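Extracellular ligand-binding receptor (Rhodopseudomonas palustris, PDB 3SG0) probably serves as the periplasmic solute-binding component of an ABC transporter, binding aromatic acids such as benzoylformate (phenylglyoxylate). Local coordinates at residues G151-A155 and K185-E189; G172-Y176 and L190-V195; V249-I255 and I377-F382; V207-I211 and A233-R237; E111-P115 and R337-R341. One frame throughout, in Å; residues are numbered along the deposited sequence. Where two conformers were deposited one is given.

Contact 1 (G151-A155 and K185-E189); sequences GKYIA and KLGFE
G151 presents its carbonyl to two side chains of 185-189 at once: L186 CD1 lies 3.5 Å from G151 O, and F188 brings an edge to the same atom, with CE2 at 3.7 Å. That oxygen also accepts the helical bond from A155 N, and both neighbours meet it through carbon. A side chain at G151 would be tight here, since a modelled CB would come within about 3.2 Å of L186 CD1. K152, an exposed side chain, adds little, its CG passing 4.3 Å from L186 CD2. One turn on, I154 sets CG2 over a face of the F188 ring, offset toward the rim and 4.2 Å from CE2, the two side chains crossing at about a right angle. A155 closes the walk, and its CB touches L186 O at 3.6 Å and L186 CB at 4.0 Å, where the two backbones are nearest. The second segment can turn this way because G187, with phi of 99°, ends helix 170-186. F188 follows with CG lodged between its own backbone N and carbonyl carbon (chi1 63°), which sends the ring back toward helix 143-156. There V162 of strand 161-167 also touches both I154 and F188. The contact thus ties two helices of one alpha/beta lobe where the chain leaves helix 170-186 for strand 189-196. What meets is aliphatic carbon, the face and edge of a phenyl ring, and two backbone carbonyl oxygens, so cohesion rests on close fit and burial of carbon, and specificity on shape.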
# COMPACT_ATOMS: atom_id res chain seq x y z
N GLY A 151 7.32 6.31 14.78
CA GLY A 151 8.41 6.34 15.74
C GLY A 151 8.40 7.60 16.59
O GLY A 151 8.57 7.54 17.82
N LYS A 152 8.17 8.74 15.95
CA LYS A 152 8.08 10.01 16.66
C LYS A 152 6.92 10.00 17.64
O LYS A 152 7.05 10.48 18.77
CB LYS A 152 7.93 11.16 15.67
CG LYS A 152 9.20 11.51 14.92
CD LYS A 152 9.00 12.77 14.10
CE LYS A 152 10.30 13.25 13.48
NZ LYS A 152 10.71 12.42 12.32
N TYR A 153 5.77 9.48 17.22
CA TYR A 153 4.62 9.40 18.11
C TYR A 153 4.92 8.52 19.31
O TYR A 153 4.64 8.90 20.45
CB TYR A 153 3.37 8.90 17.39
CG TYR A 153 2.20 8.80 18.33
CD1 TYR A 153 1.49 9.94 18.69
CD2 TYR A 153 1.83 7.60 18.91
CE1 TYR A 153 0.43 9.88 19.56
CE2 TYR A 153 0.78 7.52 19.79
CZ TYR A 153 0.08 8.67 20.12
OH TYR A 153 -0.98 8.62 20.99
N ILE A 154 5.47 7.34 19.07
CA ILE A 154 5.79 6.43 20.16
C ILE A 154 6.71 7.10 21.18
O ILE A 154 6.49 7.01 22.39
CB ILE A 154 6.42 5.13 19.63
CG1 ILE A 154 5.39 4.36 18.79
CG2 ILE A 154 6.94 4.27 20.78
CD1 ILE A 154 5.96 3.19 18.00
N ALA A 155 7.74 7.79 20.69
CA ALA A 155 8.65 8.50 21.59
C ALA A 155 7.90 9.51 22.45
O ALA A 155 8.15 9.63 23.66
CB ALA A 155 9.75 9.17 20.80
N LYS A 185 18.08 7.97 18.94
CA LYS A 185 17.84 9.41 19.03
C LYS A 185 16.44 9.76 19.52
O LYS A 185 16.22 10.82 20.09
CB LYS A 185 18.15 10.10 17.70
CG LYS A 185 19.60 10.53 17.56
CD LYS A 185 20.20 10.07 16.25
CE LYS A 185 21.72 10.21 16.26
NZ LYS A 185 22.34 9.55 15.08
N LEU A 186 15.49 8.85 19.29
CA LEU A 186 14.13 9.06 19.76
C LEU A 186 14.03 8.85 21.27
O LEU A 186 13.15 9.41 21.92
CB LEU A 186 13.15 8.13 19.04
CG LEU A 186 12.88 8.42 17.56
CD1 LEU A 186 11.96 7.36 16.96
CD2 LEU A 186 12.29 9.81 17.37
N GLY A 187 14.93 8.05 21.82
CA GLY A 187 14.97 7.83 23.25
C GLY A 187 14.29 6.55 23.73
O GLY A 187 13.99 6.42 24.92
N PHE A 188 14.05 5.61 22.83
CA PHE A 188 13.59 4.30 23.26
C PHE A 188 14.46 3.20 22.67
O PHE A 188 15.28 3.46 21.79
CB PHE A 188 12.09 4.07 22.97
CG PHE A 188 11.72 4.08 21.50
CD1 PHE A 188 11.86 2.94 20.73
CD2 PHE A 188 11.19 5.22 20.92
CE1 PHE A 188 11.51 2.95 19.39
CE2 PHE A 188 10.83 5.23 19.58
CZ PHE A 188 10.99 4.10 18.82
N GLU A 189 14.32 1.99 23.19
CA GLU A 189 15.04 0.86 22.63
C GLU A 189 14.06 -0.19 22.11
O GLU A 189 13.01 -0.42 22.72
CB GLU A 189 15.98 0.24 23.67
CG GLU A 189 15.30 -0.70 24.66
CD GLU A 189 16.29 -1.40 25.57
OE1 GLU A 189 16.45 -2.63 25.45
OE2 GLU A 189 16.91 -0.71 26.42

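Contact 2 (G172-Y176 and L190-V195)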
# COMPACT_ATOMS: atom_id res chain seq x y z
N GLY A 172 8.05 -6.05 6.21
CA GLY A 172 8.31 -5.99 7.63
C GLY A 172 9.66 -5.38 7.92
O GLY A 172 9.79 -4.49 8.77
N GLU A 173 10.68 -5.83 7.21
CA GLU A 173 12.04 -5.37 7.49
C GLU A 173 12.24 -3.88 7.20
O GLU A 173 13.10 -3.25 7.80
CB GLU A 173 13.07 -6.23 6.76
CG GLU A 173 13.20 -7.63 7.35
CD GLU A 173 13.68 -7.60 8.80
OE1 GLU A 173 14.86 -7.26 9.02
OE2 GLU A 173 12.88 -7.89 9.70
N GLY A 174 11.44 -3.32 6.29
CA GLY A 174 11.50 -1.89 6.06
C GLY A 174 11.09 -1.10 7.29
O GLY A 174 11.64 -0.02 7.55
N TYR A 175 10.13 -1.61 8.05
CA TYR A 175 9.76 -0.99 9.32
C TYR A 175 10.85 -1.19 10.36
O TYR A 175 11.27 -0.23 11.02
CB TYR A 175 8.39 -1.50 9.83
CG TYR A 175 7.29 -0.74 9.15
CD1 TYR A 175 6.87 0.49 9.64
CD2 TYR A 175 6.73 -1.20 7.97
CE1 TYR A 175 5.90 1.23 8.98
CE2 TYR A 175 5.76 -0.47 7.31
CZ TYR A 175 5.35 0.74 7.82
OH TYR A 175 4.41 1.50 7.14
N TYR A 176 11.31 -2.42 10.52
CA TYR A 176 12.32 -2.67 11.54
C TYR A 176 13.55 -1.81 11.33
O TYR A 176 14.08 -1.20 12.28
CB TYR A 176 12.73 -4.14 11.57
CG TYR A 176 13.74 -4.38 12.66
CD1 TYR A 176 13.34 -4.51 13.98
CD2 TYR A 176 15.10 -4.40 12.38
CE1 TYR A 176 14.26 -4.70 14.99
CE2 TYR A 176 16.03 -4.59 13.39
CZ TYR A 176 15.60 -4.73 14.69
OH TYR A 176 16.52 -4.92 15.70
N LEU A 190 14.41 -0.81 20.99
CA LEU A 190 13.68 -1.97 20.49
C LEU A 190 14.19 -3.19 21.23
O LEU A 190 15.38 -3.52 21.13
CB LEU A 190 13.90 -2.15 18.99
CG LEU A 190 13.21 -1.15 18.06
CD1 LEU A 190 13.46 -1.54 16.61
CD2 LEU A 190 11.72 -1.08 18.34
N THR A 191 13.31 -3.87 21.96
CA THR A 191 13.73 -4.97 22.83
C THR A 191 13.85 -6.31 22.11
O THR A 191 14.48 -7.24 22.63
CB THR A 191 12.77 -5.17 24.00
OG1 THR A 191 11.51 -5.65 23.52
CG2 THR A 191 12.56 -3.87 24.75
N THR A 192 13.24 -6.42 20.93
CA THR A 192 13.29 -7.67 20.16
C THR A 192 13.31 -7.37 18.68
O THR A 192 13.06 -6.25 18.25
CB THR A 192 12.06 -8.59 20.41
OG1 THR A 192 10.86 -7.93 19.97
CG2 THR A 192 11.93 -8.99 21.86
N HIS A 193 13.60 -8.41 17.91
CA HIS A 193 13.44 -8.40 16.46
C HIS A 193 12.82 -9.74 16.07
O HIS A 193 13.47 -10.58 15.45
CB HIS A 193 14.78 -8.19 15.76
CG HIS A 193 14.68 -8.09 14.27
ND1 HIS A 193 15.79 -8.01 13.46
CD2 HIS A 193 13.61 -8.05 13.44
CE1 HIS A 193 15.41 -7.94 12.19
NE2 HIS A 193 14.09 -7.97 12.16
N GLU A 194 11.56 -9.94 16.45
CA GLU A 194 10.87 -11.19 16.13
C GLU A 194 10.22 -11.07 14.77
O GLU A 194 9.79 -9.97 14.37
CB GLU A 194 9.82 -11.52 17.19
CG GLU A 194 10.41 -11.83 18.56
CD GLU A 194 11.36 -13.01 18.54
OE1 GLU A 194 10.97 -14.08 18.04
OE2 GLU A 194 12.50 -12.86 19.01
N VAL A 195 10.14 -12.19 14.07
CA VAL A 195 9.52 -12.21 12.75
C VAL A 195 8.59 -13.41 12.60
O VAL A 195 8.69 -14.39 13.34
CB VAL A 195 10.58 -12.21 11.62
CG1 VAL A 195 11.43 -10.94 11.67
CG2 VAL A 195 11.44 -13.46 11.66
O HOH W 1 16.02 -5.29 18.48
O HOH W 2 18.27 -7.07 14.73
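Y176 and H193 form a face-to-face aromatic stack at the surface of the lobe, between helix 170-186 and the strand 189-196 that follows it. The ring centroids are 3.5 Å apart and the planes differ by only 6°. H193 ND1 lies over one face of the tyrosine ring, 3.4 Å from Y176 CE2. Both side chains have CG anti to the backbone N (chi1 -179° for Y176), which carries each ring out from its own backbone to meet the other. The imidazole is also held at its edge. H193 NE2 donates to E173 OE2 over 2.7 Å, nearly straight at 168°, using the syn lone pair of the carboxylate. The acceptor lies in the imidazole plane, and carboxylate and ring are almost coplanar, so the bond fixes the ring's rotation while the stack covers a face; the carboxylate would probably also stabilise a protonated imidazole. At the other ring nitrogen, water 2 bridges H193 ND1 and Y176 OH. Water 1 joins that hydroxyl to L190 O and, weakly, to T192 O. L190 CD1 packs 3.6 Å from Y176 CE1, and Y164 of strand 161-167 meets the tyrosine edge-to-face. With Y176 replaced by an alanine, the imidazole would probably lose its stacking partner, a gap would open beside L190 and both waters would lose the phenol. These links bind the helix to the second strand of a beta-alpha-beta unit, 161-167, 170-186 and 189-196, the right-handed crossover from which the lobes of periplasmic binding proteins are built.

Contact 3 (V249-I255 and I377-F382)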
# COMPACT_ATOMS: atom_id res chain seq x y z
N VAL A 249 -2.91 -2.53 8.08
CA VAL A 249 -4.10 -2.98 8.80
C VAL A 249 -5.33 -2.12 8.54
O VAL A 249 -6.38 -2.36 9.14
CB VAL A 249 -3.86 -3.09 10.33
CG1 VAL A 249 -2.57 -3.86 10.62
CG2 VAL A 249 -3.87 -1.72 11.02
N ALA A 250 -5.21 -1.14 7.65
CA ALA A 250 -6.21 -0.08 7.51
C ALA A 250 -7.48 -0.50 6.77
O ALA A 250 -8.12 0.31 6.08
CB ALA A 250 -5.57 1.14 6.85
N THR A 251 -7.86 -1.77 6.94
CA THR A 251 -9.09 -2.31 6.38
C THR A 251 -10.08 -2.65 7.49
O THR A 251 -9.70 -3.16 8.55
CB THR A 251 -8.82 -3.57 5.53
OG1 THR A 251 -10.07 -4.23 5.29
CG2 THR A 251 -7.87 -4.56 6.23
N GLU A 252 -11.35 -2.38 7.25
CA GLU A 252 -12.37 -2.75 8.21
C GLU A 252 -12.39 -4.26 8.50
O GLU A 252 -12.89 -4.68 9.54
CB GLU A 252 -13.75 -2.23 7.78
CG GLU A 252 -13.94 -0.73 8.02
CD GLU A 252 -13.11 0.16 7.10
OE1 GLU A 252 -12.76 -0.27 5.98
OE2 GLU A 252 -12.81 1.30 7.52
N GLU A 253 -11.83 -5.08 7.61
CA GLU A 253 -11.73 -6.52 7.89
C GLU A 253 -10.85 -6.80 9.10
O GLU A 253 -11.08 -7.76 9.84
CB GLU A 253 -11.16 -7.27 6.69
CG GLU A 253 -12.04 -7.22 5.45
CD GLU A 253 -11.50 -8.07 4.32
OE1 GLU A 253 -11.03 -9.20 4.60
OE2 GLU A 253 -11.53 -7.61 3.16
N PHE A 254 -9.83 -5.98 9.29
CA PHE A 254 -8.94 -6.10 10.44
C PHE A 254 -9.68 -5.75 11.73
O PHE A 254 -9.53 -6.42 12.75
CB PHE A 254 -7.71 -5.20 10.24
CG PHE A 254 -6.80 -5.12 11.44
CD1 PHE A 254 -5.77 -6.02 11.62
CD2 PHE A 254 -6.96 -4.11 12.37
CE1 PHE A 254 -4.93 -5.93 12.71
CE2 PHE A 254 -6.12 -4.00 13.46
CZ PHE A 254 -5.10 -4.92 13.62
N ILE A 255 -10.49 -4.70 11.68
CA ILE A 255 -11.29 -4.30 12.84
C ILE A 255 -12.27 -5.40 13.20
O ILE A 255 -12.41 -5.76 14.38
CB ILE A 255 -12.04 -2.98 12.59
CG1 ILE A 255 -11.05 -1.82 12.42
CG2 ILE A 255 -13.04 -2.69 13.73
CD1 ILE A 255 -11.70 -0.48 12.11
N ILE A 377 -7.79 3.08 16.04
CA ILE A 377 -9.05 2.34 16.03
C ILE A 377 -9.81 2.71 17.30
O ILE A 377 -9.38 2.39 18.41
CB ILE A 377 -8.83 0.82 15.94
CG1 ILE A 377 -8.07 0.49 14.65
CG2 ILE A 377 -10.17 0.09 15.99
CD1 ILE A 377 -7.72 -0.97 14.51
N ARG A 378 -10.91 3.44 17.13
CA ARG A 378 -11.74 3.88 18.25
C ARG A 378 -13.17 3.47 18.01
O ARG A 378 -13.76 3.82 16.99
CB ARG A 378 -11.69 5.40 18.41
CG ARG A 378 -10.44 5.94 19.04
CD ARG A 378 -10.73 7.21 19.86
NE ARG A 378 -11.48 8.21 19.10
CZ ARG A 378 -10.95 9.01 18.18
NH1 ARG A 378 -9.66 8.91 17.89
NH2 ARG A 378 -11.71 9.90 17.56
N ASP A 379 -13.74 2.72 18.96
CA ASP A 379 -15.11 2.25 18.83
C ASP A 379 -15.35 1.57 17.49
O ASP A 379 -16.37 1.78 16.84
CB ASP A 379 -16.10 3.40 19.05
CG ASP A 379 -16.02 3.98 20.45
OD1 ASP A 379 -15.79 3.20 21.40
OD2 ASP A 379 -16.17 5.21 20.60
N GLY A 380 -14.39 0.76 17.07
CA GLY A 380 -14.56 -0.06 15.88
C GLY A 380 -14.52 0.69 14.57
O GLY A 380 -15.06 0.22 13.57
N ALA A 381 -13.87 1.85 14.55
CA ALA A 381 -13.68 2.61 13.32
C ALA A 381 -12.31 3.26 13.29
O ALA A 381 -11.74 3.58 14.34
CB ALA A 381 -14.77 3.67 13.16
N PHE A 382 -11.78 3.47 12.08
CA PHE A 382 -10.55 4.24 11.92
C PHE A 382 -10.83 5.73 12.09
O PHE A 382 -11.70 6.29 11.44
CB PHE A 382 -9.92 3.97 10.55
CG PHE A 382 -9.52 2.54 10.35
CD1 PHE A 382 -8.54 1.97 11.14
CD2 PHE A 382 -10.13 1.77 9.38
CE1 PHE A 382 -8.17 0.63 10.96
CE2 PHE A 382 -9.78 0.45 9.19
CZ PHE A 382 -8.79 -0.12 9.98
O HOH W 3 -13.58 2.41 9.91
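F382 is the main bump of this contact, and the hollow it fills is made by the turn before helix 252-258 and the helix's first residues. The ring enters with CZ 3.4 Å from V249 O and 3.5 Å from T251 O, while A250 lies obliquely beside CE2. I255 covers one face: CD1 stands 3.6 Å from the ring centroid, only 13° off the normal, a CH-pi contact almost over the centre. At the ring edge, E252 OE2 comes to 3.3 Å from CD2; the bend at chi2 (70°) brings the carboxylate to the ring, its plane 78° from that of the ring. The same oxygen accepts from water 3, which in turn accepts from F382 N, so the polar rim is bridged by solvent. A second bump, I377 CD1, fits at the edge of the F254 ring, 3.6 Å from CE2, while V249 CB sits over a face of that ring. I255 fills the space between the two, its CG1 facing I377 and its CG2 reaching G380 O at 3.5 Å in the type I' turn of the hairpin. A leucine in place of F382 would probably leave I255 CD1 without the flat face it covers and open a gap against the carbonyls of V249 and T251. At the N-cap, T251 OG1 accepts from E253 N. The side chain of A250 comes within about 7 Å of the bound benzoylformate. The chemistry is therefore that of an aromatic plug, apolar over one face, with T251 O and E252 OE2 at its edge, where the slightly positive C-H rim can meet them.

Contact 4 (V207-I211 and A233-R237); sequences VLKII and ALRER
R237, V207 and L234 have the most surface buried in this contact, and the last two meet deep between the helices. V207 CG1 lies 3.8 Å from L234 CD2, and with CG1 anti to the backbone N (chi1 162°) its other methyl, CG2, is turned to A233 CB at 4.0 Å. L234 CD2 is shared: besides V207 it meets I211 CG1 at 4.1 Å, the two side chains sliding past each other in opposite directions, and lies against I210 CG2 at 4.3 Å. Helices 204-212 and 228-236 here pack side by side on the parallel four-stranded sheet of a Rossmann-like lobe, with L234 also touching V218 and I220 of strand 217-221 and I243 of strand 242-244. Where helix 228-236 ends, R237 takes over with the aliphatic part of its chain. I211 CD1 reaches R237 CB at 3.6 Å, approaching at about a right angle, while R237 CD lies 3.7 Å from L208 CD2. The arginine chain bends at chi2 (-145°), which brings CD against L208, the two side chains crossing at a slant, and its NH2 passes 4.1 Å from that leucine's CD2. L208 and R237 are exposed, whereas V207 and L234 are buried.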
# COMPACT_ATOMS: atom_id res chain seq x y z
N VAL A 207 5.86 -14.10 20.66
CA VAL A 207 5.13 -13.27 21.61
C VAL A 207 5.60 -13.51 23.04
O VAL A 207 5.74 -12.57 23.82
CB VAL A 207 3.61 -13.48 21.44
CG1 VAL A 207 2.85 -13.01 22.67
CG2 VAL A 207 3.13 -12.78 20.18
N LEU A 208 5.87 -14.76 23.40
CA LEU A 208 6.42 -15.03 24.72
C LEU A 208 7.76 -14.32 24.92
O LEU A 208 8.02 -13.75 25.98
CB LEU A 208 6.56 -16.54 24.97
CG LEU A 208 5.24 -17.28 25.17
CD1 LEU A 208 5.46 -18.79 25.21
CD2 LEU A 208 4.54 -16.80 26.44
N LYS A 209 8.61 -14.33 23.90
CA LYS A 209 9.89 -13.63 23.97
C LYS A 209 9.70 -12.13 24.17
O LYS A 209 10.39 -11.50 24.98
CB LYS A 209 10.75 -13.91 22.74
CG LYS A 209 11.33 -15.31 22.71
CD LYS A 209 12.18 -15.54 21.46
CE LYS A 209 12.74 -16.95 21.45
NZ LYS A 209 13.59 -17.21 20.25
N ILE A 210 8.78 -11.55 23.41
CA ILE A 210 8.49 -10.13 23.56
C ILE A 210 8.01 -9.82 24.97
O ILE A 210 8.50 -8.89 25.61
CB ILE A 210 7.45 -9.68 22.52
CG1 ILE A 210 8.08 -9.72 21.12
CG2 ILE A 210 6.95 -8.28 22.83
CD1 ILE A 210 7.09 -9.60 19.98
N ILE A 211 7.04 -10.59 25.45
CA ILE A 211 6.49 -10.35 26.77
C ILE A 211 7.57 -10.46 27.86
O ILE A 211 7.58 -9.68 28.81
CB ILE A 211 5.30 -11.29 27.05
CG1 ILE A 211 4.09 -10.80 26.25
CG2 ILE A 211 4.99 -11.34 28.54
CD1 ILE A 211 2.91 -11.74 26.24
N ALA A 233 -2.62 -12.48 20.17
CA ALA A 233 -1.75 -13.33 20.98
C ALA A 233 -1.14 -12.54 22.14
O ALA A 233 -1.08 -13.03 23.27
CB ALA A 233 -0.66 -13.96 20.12
N LEU A 234 -0.71 -11.31 21.87
CA LEU A 234 -0.19 -10.46 22.93
C LEU A 234 -1.25 -10.22 24.00
O LEU A 234 -0.98 -10.35 25.20
CB LEU A 234 0.30 -9.13 22.35
CG LEU A 234 1.66 -9.19 21.66
CD1 LEU A 234 1.83 -8.04 20.69
CD2 LEU A 234 2.78 -9.19 22.70
N ARG A 235 -2.47 -9.87 23.58
CA ARG A 235 -3.52 -9.58 24.53
C ARG A 235 -3.91 -10.82 25.33
O ARG A 235 -4.11 -10.74 26.55
CB ARG A 235 -4.75 -8.97 23.85
CG ARG A 235 -4.52 -7.59 23.24
CD ARG A 235 -4.19 -6.55 24.30
NE ARG A 235 -4.14 -5.21 23.74
CZ ARG A 235 -3.23 -4.29 24.06
NH1 ARG A 235 -2.29 -4.57 24.94
NH2 ARG A 235 -3.27 -3.09 23.48
N GLU A 236 -4.01 -11.96 24.66
CA GLU A 236 -4.40 -13.19 25.32
C GLU A 236 -3.36 -13.63 26.35
O GLU A 236 -3.70 -14.27 27.35
CB GLU A 236 -4.66 -14.29 24.29
CG GLU A 236 -5.93 -14.04 23.48
CD GLU A 236 -6.03 -14.93 22.25
OE1 GLU A 236 -5.14 -15.77 22.04
OE2 GLU A 236 -7.01 -14.77 21.49
N ARG A 237 -2.10 -13.27 26.12
CA ARG A 237 -1.02 -13.64 27.03
C ARG A 237 -0.69 -12.56 28.05
O ARG A 237 0.34 -12.63 28.73
CB ARG A 237 0.22 -14.08 26.25
CG ARG A 237 -0.06 -15.26 25.33
CD ARG A 237 1.10 -16.22 25.22
NE ARG A 237 0.67 -17.49 24.62
CZ ARG A 237 0.56 -18.63 25.29
NH1 ARG A 237 0.15 -19.73 24.66
NH2 ARG A 237 0.87 -18.69 26.58

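Contact 5 (E111-P115 and R337-R341); sequences EAKTP and RAAIR
The chain leaves helix 99-111 through a Schellman motif, with K113 at positive phi (46°), and runs past helix 334-344 so that T114 and P115 come within 5.7 Å, CA to CA, of R337 and R341. R337 reaches two carbonyls of this turn. Its NE donates to K113 O at 3.0 Å with an angle of 163°; the oxygen lies close to the guanidinium plane, but the donor stands above the carbonyl plane, 47° out of it. NH2 makes a second, weak bond to A112 O at 3.2 Å, reached because the arginine chain bends at chi3. A112 O has another partner: T114, two residues on, donates to it from OG1 over 2.9 Å, also from above the carbonyl plane. The motif thus ends helix 99-111 just before strand 116-118 of the mixed sheet, and one arginine from a far part of the chain reaches the carbonyls of the two residues that follow the helix. P115 packs its CG and CD against helix 334-344. Its CG lies 3.6 Å from R337 O and 4.0 Å from I340 CG2, its CD is 4.0 Å from R337 CB, and the ring crosses both side chains at about a right angle. R341 offers only its CB to the proline before turning away, its NH1 bonding to K134 O and forming a salt bridge with E345. The R337 carbonyl beside the proline also accepts from R341 N in the helix.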
# COMPACT_ATOMS: atom_id res chain seq x y z
N GLU A 111 12.34 -4.18 -18.50
CA GLU A 111 12.80 -4.87 -19.70
C GLU A 111 11.80 -4.68 -20.84
O GLU A 111 12.18 -4.55 -22.00
CB GLU A 111 13.02 -6.36 -19.42
CG GLU A 111 13.73 -7.12 -20.55
CD GLU A 111 12.82 -7.49 -21.73
OE1 GLU A 111 11.59 -7.61 -21.56
OE2 GLU A 111 13.36 -7.69 -22.84
N ALA A 112 10.52 -4.66 -20.49
CA ALA A 112 9.44 -4.51 -21.46
C ALA A 112 9.14 -3.05 -21.80
O ALA A 112 8.21 -2.77 -22.57
CB ALA A 112 8.18 -5.18 -20.95
N LYS A 113 9.90 -2.13 -21.22
CA LYS A 113 9.67 -0.69 -21.41
C LYS A 113 8.20 -0.35 -21.26
O LYS A 113 7.58 0.29 -22.12
CB LYS A 113 10.26 -0.22 -22.75
CG LYS A 113 11.75 -0.48 -22.86
CD LYS A 113 12.32 0.01 -24.19
CE LYS A 113 13.76 -0.43 -24.35
NZ LYS A 113 14.57 -0.12 -23.13
N THR A 114 7.64 -0.80 -20.14
CA THR A 114 6.24 -0.59 -19.81
C THR A 114 6.15 -0.04 -18.40
O THR A 114 6.73 -0.60 -17.48
CB THR A 114 5.49 -1.93 -19.90
OG1 THR A 114 5.61 -2.45 -21.23
CG2 THR A 114 4.01 -1.77 -19.57
N PRO A 115 5.41 1.07 -18.21
CA PRO A 115 5.27 1.59 -16.85
C PRO A 115 4.55 0.58 -15.95
O PRO A 115 3.59 -0.08 -16.36
CB PRO A 115 4.39 2.84 -17.01
CG PRO A 115 4.30 3.10 -18.44
CD PRO A 115 4.72 1.90 -19.21
N ARG A 337 3.76 3.91 -24.53
CA ARG A 337 4.15 3.52 -23.18
C ARG A 337 5.22 4.45 -22.62
O ARG A 337 5.17 4.82 -21.45
CB ARG A 337 4.65 2.08 -23.17
CG ARG A 337 3.61 1.09 -23.66
CD ARG A 337 3.94 -0.34 -23.30
NE ARG A 337 5.27 -0.76 -23.74
CZ ARG A 337 5.52 -1.35 -24.91
NH1 ARG A 337 4.55 -1.57 -25.79
NH2 ARG A 337 6.77 -1.71 -25.19
N ALA A 338 6.18 4.83 -23.45
CA ALA A 338 7.25 5.72 -23.01
C ALA A 338 6.69 7.10 -22.69
O ALA A 338 7.15 7.76 -21.76
CB ALA A 338 8.35 5.80 -24.07
N ALA A 339 5.71 7.54 -23.47
CA ALA A 339 5.10 8.84 -23.22
C ALA A 339 4.34 8.82 -21.90
O ALA A 339 4.38 9.79 -21.15
CB ALA A 339 4.18 9.23 -24.37
N ILE A 340 3.64 7.73 -21.60
CA ILE A 340 3.01 7.62 -20.29
C ILE A 340 4.05 7.71 -19.18
O ILE A 340 3.86 8.43 -18.20
CB ILE A 340 2.18 6.33 -20.16
CG1 ILE A 340 1.00 6.37 -21.13
CG2 ILE A 340 1.69 6.16 -18.72
CD1 ILE A 340 0.19 5.10 -21.15
N ARG A 341 5.13 6.95 -19.32
CA ARG A 341 6.20 6.98 -18.32
C ARG A 341 6.72 8.41 -18.12
O ARG A 341 6.92 8.86 -16.99
CB ARG A 341 7.34 6.04 -18.72
CG ARG A 341 8.32 5.72 -17.57
CD ARG A 341 9.79 5.74 -18.01
NE ARG A 341 10.19 7.09 -18.39
CZ ARG A 341 10.54 8.04 -17.53
NH1 ARG A 341 10.62 7.78 -16.23
NH2 ARG A 341 10.84 9.26 -17.97

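Overall arrangement
Contacts 1, 2 and 4 belong to one side of the molecule. Contacts 1 and 2 share helix 170-186, their centres 14 Å apart, with their segments alternating along the chain. Contacts 2 and 4 touch directly, T192 and E194 packing on K209 and I210, with centres 15 Å apart. Contact 3 lies 21 to 25 Å from these three, between centres, and closest to the ligand: the side chain of A250 is about 7 Å from the bound benzoylformate, against about 11 Å for the side chain of E173 in contact 2. Contact 5 sits across the chain's centre from contacts 1, 3 and 4, its centre 47 Å from that of contact 4, and its segments enclose contacts 1, 2 and 4 in sequence.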